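Cobalamin biosynthesis protein CobN (Mycobacterium tuberculosis, PDB 7C6O) probably inserts cobalt into the corrin ring of hydrogenobyrinic acid a,c-diamide, acting as the large, catalytic subunit of the ATP-dependent cobaltochelatase of cobalamin biosynthesis. Local coordinates at residues I283-L289 with R320-F326; D342-C346 with G570-S574; P616-T622 with K693-D699. All blocks are in the same frame, centred on the assembly; numbering follows the deposited sequence. Where two conformers were deposited one is given.

Interaction 1 of 3, residues I283-L289 with R320-F326; sequences ILQGLCL and RIITVPF
L284 and I321 face each other, as do Q285 and I322, where two parallel strands run side by side within a seven-stranded mixed sheet. The chain between them contains the helices 293-298 and 305-313, which makes this a beta-alpha-beta crossover. Backbone bonds set the register: I321 N gives to I283 O at 2.8 Å, Q285 N to I321 O, and F326 N to L287 O. The pairing then slips by one residue, so that L287 is matched with P325; this beta bulge is bridged by L287 N to V324 O.

Polar side chains add two further links. T323 has its hydroxyl between backbone N and carbonyl carbon (chi1 74°), which brings OG1 within 2.7 Å of Q285 O; T323 N is a longer donor to the same oxygen, so one carbonyl is held twice beside the bulge. The side chain of the same Q285 bends at chi2 and presents OE1 in the guanidinium plane of R320, whose extended chain delivers NH1 onto a lone pair of that oxygen at 2.7 Å. The amide and guanidinium planes are 26° apart, and Q285 NE2 and R320 NH1 both also give to V251 O.

Apolar contacts fill in around the backbone. L284 and I321 lie alongside, CG to CB 4.0 Å; the L284 side chain also crosses that of T323 at about a right angle, CD2 against CG2. L289 CG touches P325 CB at 3.7 Å, while helix 305-313 packs on L287 and I322. At the far end the F326 ring has G286 O at its edge, 3.6 Å from CE1, and C288 SG meets the ring obliquely, 3.4 Å from the same CE1.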
# COMPACT_ATOMS: atom_id res chain seq x y z
N ILE A 283 -18.73 2.19 -7.63
CA ILE A 283 -18.11 2.96 -8.70
C ILE A 283 -16.77 2.31 -8.99
O ILE A 283 -15.86 2.34 -8.15
CB ILE A 283 -17.95 4.44 -8.32
CG1 ILE A 283 -19.31 5.05 -7.97
CG2 ILE A 283 -17.27 5.21 -9.44
CD1 ILE A 283 -19.25 6.50 -7.54
N LEU A 284 -16.64 1.71 -10.17
CA LEU A 284 -15.48 0.91 -10.52
C LEU A 284 -14.67 1.61 -11.61
O LEU A 284 -15.24 2.05 -12.61
CB LEU A 284 -15.90 -0.49 -11.00
CG LEU A 284 -16.75 -1.33 -10.03
CD1 LEU A 284 -18.24 -1.03 -10.19
CD2 LEU A 284 -16.48 -2.81 -10.23
N GLN A 285 -13.36 1.70 -11.40
CA GLN A 285 -12.48 2.28 -12.41
C GLN A 285 -12.12 1.21 -13.43
O GLN A 285 -11.38 0.27 -13.12
CB GLN A 285 -11.23 2.87 -11.77
CG GLN A 285 -10.40 3.72 -12.72
CD GLN A 285 -10.91 5.15 -12.81
OE1 GLN A 285 -11.40 5.70 -11.82
NE2 GLN A 285 -10.81 5.76 -13.99
N GLY A 286 -12.65 1.34 -14.64
CA GLY A 286 -12.21 0.51 -15.74
C GLY A 286 -11.02 1.16 -16.41
O GLY A 286 -11.14 2.27 -16.95
N LEU A 287 -9.87 0.50 -16.39
CA LEU A 287 -8.63 1.14 -16.81
C LEU A 287 -8.56 1.20 -18.34
O LEU A 287 -8.85 0.22 -19.03
CB LEU A 287 -7.43 0.40 -16.24
CG LEU A 287 -7.42 0.22 -14.72
CD1 LEU A 287 -6.21 -0.58 -14.28
CD2 LEU A 287 -7.47 1.56 -14.00
N CYS A 288 -8.18 2.37 -18.85
CA CYS A 288 -7.97 2.59 -20.28
C CYS A 288 -6.54 3.11 -20.42
O CYS A 288 -6.30 4.31 -20.25
CB CYS A 288 -8.98 3.58 -20.84
SG CYS A 288 -10.70 3.05 -20.68
N LEU A 289 -5.61 2.22 -20.72
CA LEU A 289 -4.20 2.58 -20.66
C LEU A 289 -3.83 3.53 -21.78
O LEU A 289 -4.29 3.40 -22.92
CB LEU A 289 -3.33 1.32 -20.73
CG LEU A 289 -3.62 0.27 -19.65
CD1 LEU A 289 -2.48 -0.73 -19.57
CD2 LEU A 289 -3.86 0.93 -18.30
N ARG A 320 -13.23 4.72 -5.39
CA ARG A 320 -13.52 3.87 -6.53
C ARG A 320 -12.86 2.50 -6.36
O ARG A 320 -11.80 2.37 -5.75
CB ARG A 320 -13.04 4.52 -7.82
CG ARG A 320 -13.78 5.80 -8.17
CD ARG A 320 -13.19 6.45 -9.41
NE ARG A 320 -13.84 7.72 -9.72
CZ ARG A 320 -13.49 8.52 -10.73
NH1 ARG A 320 -12.49 8.18 -11.53
NH2 ARG A 320 -14.14 9.66 -10.93
N ILE A 321 -13.51 1.48 -6.92
CA ILE A 321 -12.95 0.14 -6.98
C ILE A 321 -12.04 0.03 -8.19
O ILE A 321 -12.45 0.32 -9.32
CB ILE A 321 -14.08 -0.91 -7.03
CG1 ILE A 321 -15.03 -0.74 -5.85
CG2 ILE A 321 -13.50 -2.31 -7.08
CD1 ILE A 321 -16.25 -1.63 -5.93
N ILE A 322 -10.80 -0.39 -7.97
CA ILE A 322 -9.82 -0.52 -9.04
C ILE A 322 -9.98 -1.89 -9.69
O ILE A 322 -9.87 -2.92 -9.01
CB ILE A 322 -8.39 -0.32 -8.50
CG1 ILE A 322 -8.27 1.01 -7.75
CG2 ILE A 322 -7.37 -0.41 -9.63
CD1 ILE A 322 -8.60 2.22 -8.59
N THR A 323 -10.22 -1.92 -10.99
CA THR A 323 -10.39 -3.17 -11.72
C THR A 323 -9.20 -3.38 -12.66
O THR A 323 -8.06 -3.36 -12.17
CB THR A 323 -11.75 -3.20 -12.43
OG1 THR A 323 -11.72 -2.34 -13.58
CG2 THR A 323 -12.86 -2.76 -11.47
N VAL A 324 -9.41 -3.62 -13.94
CA VAL A 324 -8.35 -4.06 -14.85
C VAL A 324 -8.42 -3.23 -16.13
O VAL A 324 -9.41 -2.51 -16.34
CB VAL A 324 -8.48 -5.57 -15.15
CG1 VAL A 324 -8.45 -6.38 -13.85
CG2 VAL A 324 -9.74 -5.87 -15.94
N PRO A 325 -7.41 -3.29 -17.01
CA PRO A 325 -7.49 -2.52 -18.26
C PRO A 325 -8.31 -3.25 -19.31
O PRO A 325 -8.04 -4.41 -19.64
CB PRO A 325 -6.02 -2.40 -18.71
CG PRO A 325 -5.20 -2.96 -17.57
CD PRO A 325 -6.09 -3.91 -16.85
N PHE A 326 -9.34 -2.58 -19.84
CA PHE A 326 -10.14 -3.15 -20.91
C PHE A 326 -9.93 -2.49 -22.26
O PHE A 326 -10.49 -2.97 -23.26
CB PHE A 326 -11.64 -3.10 -20.55
CG PHE A 326 -12.24 -1.72 -20.65
CD1 PHE A 326 -12.14 -0.83 -19.60
CD2 PHE A 326 -12.94 -1.34 -21.79
CE1 PHE A 326 -12.70 0.43 -19.68
CE2 PHE A 326 -13.50 -0.08 -21.88
CZ PHE A 326 -13.38 0.81 -20.83

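Interaction 2 of 3, residues D342-C346 with G570-S574; sequences DPERC and GMSAS
R345 reaches the 570-574 loop from the first turn of helix 343-361, and its guanidinium is the tightly packed part of the contact. The peptide link from S572 to A573 lies over one face, A573 N standing 3.6 Å above the centre and S572 C nearer the rim. At the edge NH1 donates to M571 O at 2.9 Å; the bond is bent (133° at the hydrogen) and comes from above the carbonyl plane. The same NH1 has a salt bridge to D578, and W296 and V324 pack against the R345 side chain.

The outer side is looser. Partly exposed E344 and A573 meet only through CB of A573 and the carboxylate, 3.5 Å from OE1. E344 does more for its neighbour: R345, bent at chi2 and chi3, is gripped side-on, NE to OE1 at 2.8 Å and NH2 to the syn lone pair of OE2 in an almost straight bond. This grip fixes the rotation of the guanidinium so that one face lies against the S572-A573 peptide.

Behind it D342 accepts from R345 N through OD1, while its OD2 pairs with R293: an aspartate N-cap, typical of helix starts.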
# COMPACT_ATOMS: atom_id res chain seq x y z
N ASP A 342 -10.05 -4.80 -25.37
CA ASP A 342 -9.76 -6.21 -25.20
C ASP A 342 -11.03 -6.90 -24.76
O ASP A 342 -11.47 -6.70 -23.61
CB ASP A 342 -8.65 -6.40 -24.16
CG ASP A 342 -8.23 -7.86 -23.97
OD1 ASP A 342 -9.10 -8.75 -23.92
OD2 ASP A 342 -7.01 -8.11 -23.85
N PRO A 343 -11.67 -7.72 -25.61
CA PRO A 343 -12.98 -8.29 -25.23
C PRO A 343 -12.93 -9.15 -23.98
O PRO A 343 -13.88 -9.14 -23.19
CB PRO A 343 -13.37 -9.11 -26.47
CG PRO A 343 -12.57 -8.52 -27.59
CD PRO A 343 -11.28 -8.08 -26.98
N GLU A 344 -11.85 -9.90 -23.77
CA GLU A 344 -11.75 -10.73 -22.58
C GLU A 344 -11.67 -9.87 -21.32
O GLU A 344 -12.34 -10.15 -20.32
CB GLU A 344 -10.54 -11.66 -22.68
CG GLU A 344 -10.45 -12.70 -21.58
CD GLU A 344 -9.82 -12.16 -20.31
OE1 GLU A 344 -8.97 -11.24 -20.41
OE2 GLU A 344 -10.16 -12.65 -19.21
N ARG A 345 -10.86 -8.80 -21.35
CA ARG A 345 -10.80 -7.90 -20.21
C ARG A 345 -12.09 -7.11 -20.05
O ARG A 345 -12.46 -6.75 -18.92
CB ARG A 345 -9.61 -6.95 -20.34
CG ARG A 345 -8.24 -7.61 -20.19
CD ARG A 345 -7.96 -8.03 -18.74
NE ARG A 345 -8.51 -9.35 -18.42
CZ ARG A 345 -8.50 -9.89 -17.21
NH1 ARG A 345 -7.97 -9.23 -16.18
NH2 ARG A 345 -9.02 -11.09 -17.01
N CYS A 346 -12.79 -6.83 -21.15
CA CYS A 346 -14.12 -6.24 -21.05
C CYS A 346 -15.05 -7.13 -20.23
O CYS A 346 -15.86 -6.64 -19.44
CB CYS A 346 -14.71 -6.00 -22.44
SG CYS A 346 -14.04 -4.56 -23.30
N GLY A 570 -3.15 -3.55 -13.00
CA GLY A 570 -3.76 -3.73 -14.30
C GLY A 570 -3.75 -5.20 -14.68
O GLY A 570 -3.15 -5.59 -15.69
N MET A 571 -4.42 -6.03 -13.87
CA MET A 571 -4.26 -7.47 -13.97
C MET A 571 -4.72 -8.00 -15.32
O MET A 571 -5.68 -7.49 -15.92
CB MET A 571 -5.03 -8.17 -12.84
CG MET A 571 -4.83 -7.55 -11.46
SD MET A 571 -3.10 -7.21 -11.05
CE MET A 571 -2.43 -8.86 -10.94
N SER A 572 -4.03 -9.02 -15.80
CA SER A 572 -4.35 -9.71 -17.05
C SER A 572 -4.97 -11.07 -16.75
O SER A 572 -5.03 -11.52 -15.60
CB SER A 572 -3.10 -9.89 -17.91
OG SER A 572 -2.24 -10.89 -17.37
N ALA A 573 -5.41 -11.74 -17.82
CA ALA A 573 -5.96 -13.08 -17.67
C ALA A 573 -4.91 -14.11 -17.28
O ALA A 573 -5.27 -15.18 -16.79
CB ALA A 573 -6.66 -13.50 -18.97
N SER A 574 -3.63 -13.81 -17.49
CA SER A 574 -2.58 -14.74 -17.10
C SER A 574 -2.01 -14.44 -15.72
O SER A 574 -1.07 -15.12 -15.30
CB SER A 574 -1.46 -14.73 -18.15
OG SER A 574 -0.77 -13.50 -18.16

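Interaction 3 of 3, residues P616-T622 with K693-D699; sequences PMARAET and KDVQIRD
The R619 guanidinium has K693 over one face, with CG there and K693 O 4.1 Å above the plane, toward the rim. D694 lies at its edge: NH1 donates in plane to OD1 at 2.7 Å, reaching the anti side of a carboxylate turned 71° from the guanidinium. R619 NE donates to E621 OE1 at 2.8 Å, tilted from the guanidinium plane and above the carboxylate plane; NH2 gives the same oxygen a weak second bond. A bend at chi3 (73°) of R619 turns the group into this position. The Q696 amide, bent back at chi2, lies against the A618 backbone, NE2 3.2 Å from A618 C.

These groups flank a short two-stranded antiparallel ribbon. A618 and I697 form the hydrogen-bonded pair, with two backbone bonds of 2.9 Å; D699 N to P616 O and A620 N to V695 O extend the ladder to either end. E621 N then donates to K693 O, tying the ribbon to the end of helix 675-694. A620 CB packs on V695 CG1 and I697 CD1, and M617 SD touches the R698 backbone.

K693 runs extended past T622, its CD 3.6 Å from T622 CG2. D694 OD1 also pairs with R737, and OD2 hydrogen-bonds a glycerol, probably from the crystallisation liquor. R619 NH2 and K693 NZ are only 4.4 Å apart, but R619 is paired with E621 and D694, K693 NZ with E630 and D754, and these acids probably offset the like charges. R619, E621 and D694 thus form a salt-bridge network across the two segments.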
# COMPACT_ATOMS: atom_id res chain seq x y z
N PRO A 616 -5.90 -1.42 21.14
CA PRO A 616 -5.80 -0.51 22.29
C PRO A 616 -4.34 -0.36 22.69
O PRO A 616 -3.56 -1.32 22.66
CB PRO A 616 -6.63 -1.20 23.37
CG PRO A 616 -6.62 -2.64 22.99
CD PRO A 616 -6.63 -2.65 21.49
N MET A 617 -3.96 0.87 23.06
CA MET A 617 -2.60 1.22 23.41
C MET A 617 -2.54 1.76 24.83
O MET A 617 -3.50 2.36 25.33
CB MET A 617 -2.03 2.28 22.45
CG MET A 617 -2.12 1.90 20.97
SD MET A 617 -1.09 0.48 20.52
CE MET A 617 0.55 1.16 20.77
N ALA A 618 -1.39 1.57 25.48
CA ALA A 618 -1.16 2.10 26.82
C ALA A 618 0.34 2.20 27.06
O ALA A 618 1.14 1.57 26.36
CB ALA A 618 -1.82 1.23 27.89
N ARG A 619 0.71 3.00 28.05
CA ARG A 619 2.11 3.16 28.40
C ARG A 619 2.68 1.85 28.91
O ARG A 619 2.00 1.08 29.60
CB ARG A 619 2.27 4.27 29.44
CG ARG A 619 3.45 5.20 29.19
CD ARG A 619 3.26 6.53 29.91
NE ARG A 619 3.45 6.42 31.35
CZ ARG A 619 4.50 6.91 32.01
NH1 ARG A 619 5.45 7.56 31.36
NH2 ARG A 619 4.59 6.76 33.32
N ALA A 620 3.95 1.58 28.57
CA ALA A 620 4.56 0.31 28.95
C ALA A 620 4.72 0.19 30.46
O ALA A 620 4.53 -0.89 31.03
CB ALA A 620 5.91 0.14 28.25
N GLU A 621 5.08 1.30 31.12
CA GLU A 621 5.32 1.35 32.57
C GLU A 621 6.50 0.47 32.98
O GLU A 621 7.15 -0.15 32.13
CB GLU A 621 4.06 0.97 33.34
CG GLU A 621 2.91 1.96 33.19
CD GLU A 621 3.27 3.37 33.64
OE1 GLU A 621 2.75 4.33 33.04
OE2 GLU A 621 4.08 3.51 34.59
N THR A 622 6.78 0.40 34.28
CA THR A 622 7.88 -0.38 34.80
C THR A 622 7.38 -1.55 35.63
O THR A 622 6.24 -1.57 36.10
CB THR A 622 8.83 0.47 35.65
OG1 THR A 622 8.11 1.04 36.74
CG2 THR A 622 9.44 1.58 34.82
N LYS A 693 9.92 2.96 29.75
CA LYS A 693 8.73 3.11 30.59
C LYS A 693 7.64 3.89 29.86
O LYS A 693 6.45 3.57 30.01
CB LYS A 693 9.11 3.81 31.89
CG LYS A 693 7.94 4.26 32.74
CD LYS A 693 8.41 4.91 34.03
CE LYS A 693 7.24 5.24 34.95
NZ LYS A 693 7.70 5.81 36.24
N ASP A 694 8.03 4.88 29.06
CA ASP A 694 7.10 5.83 28.48
C ASP A 694 6.53 5.39 27.13
O ASP A 694 5.50 5.92 26.70
CB ASP A 694 7.79 7.19 28.31
CG ASP A 694 6.83 8.32 28.05
OD1 ASP A 694 5.85 8.46 28.82
OD2 ASP A 694 7.05 9.09 27.08
N VAL A 695 7.17 4.42 26.47
CA VAL A 695 6.76 4.05 25.12
C VAL A 695 5.36 3.45 25.14
O VAL A 695 4.96 2.76 26.09
CB VAL A 695 7.78 3.08 24.50
CG1 VAL A 695 7.78 1.74 25.24
CG2 VAL A 695 7.51 2.88 23.01
N GLN A 696 4.59 3.72 24.08
CA GLN A 696 3.27 3.12 23.93
C GLN A 696 3.41 1.70 23.39
O GLN A 696 4.14 1.47 22.42
CB GLN A 696 2.41 3.96 23.00
CG GLN A 696 2.04 5.33 23.55
CD GLN A 696 1.01 5.25 24.66
OE1 GLN A 696 0.99 6.09 25.56
NE2 GLN A 696 0.15 4.25 24.60
N ILE A 697 2.69 0.76 24.00
CA ILE A 697 2.62 -0.61 23.52
C ILE A 697 1.15 -1.01 23.46
O ILE A 697 0.29 -0.37 24.06
CB ILE A 697 3.40 -1.60 24.40
CG1 ILE A 697 2.80 -1.65 25.81
CG2 ILE A 697 4.88 -1.24 24.45
CD1 ILE A 697 3.41 -2.71 26.70
N ARG A 698 0.86 -2.07 22.71
CA ARG A 698 -0.52 -2.51 22.64
C ARG A 698 -0.94 -3.15 23.95
O ARG A 698 -0.16 -3.83 24.61
CB ARG A 698 -0.73 -3.47 21.47
CG ARG A 698 -0.01 -4.79 21.54
CD ARG A 698 -0.30 -5.57 20.27
NE ARG A 698 0.43 -6.83 20.16
CZ ARG A 698 1.70 -6.91 19.79
NH1 ARG A 698 2.39 -5.81 19.53
NH2 ARG A 698 2.29 -8.10 19.69
N ASP A 699 -2.19 -2.90 24.33
CA ASP A 699 -2.78 -3.31 25.60
C ASP A 699 -3.99 -4.19 25.36
O ASP A 699 -4.98 -4.15 26.09
CB ASP A 699 -3.13 -2.09 26.45
CG ASP A 699 -3.41 -2.44 27.89
OD1 ASP A 699 -2.67 -3.28 28.45
OD2 ASP A 699 -4.36 -1.88 28.47

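In the fold
From the N terminus, interaction 1 comes first, closing the helical loop between strands 283-289 and 321-331. The chain then turns back through strand 337-341 into helix 343-361, where interaction 2 opens; its partner arrives 224 residues later, tying this part of the fold to the loop before helix 576-581. Interaction 3 follows, closing the largely helical excursion between strands 617-619 and 696-698. The three loops stand in series, with none nesting or crossing. Interactions 1 and 2 touch: F326 O probably accepts from D342 N, and V324 packs on M571. Interaction 3 lies on the opposite side of the chain's centre from the other two, about 43 Å from interaction 1 and 49 Å from interaction 2, centre to centre.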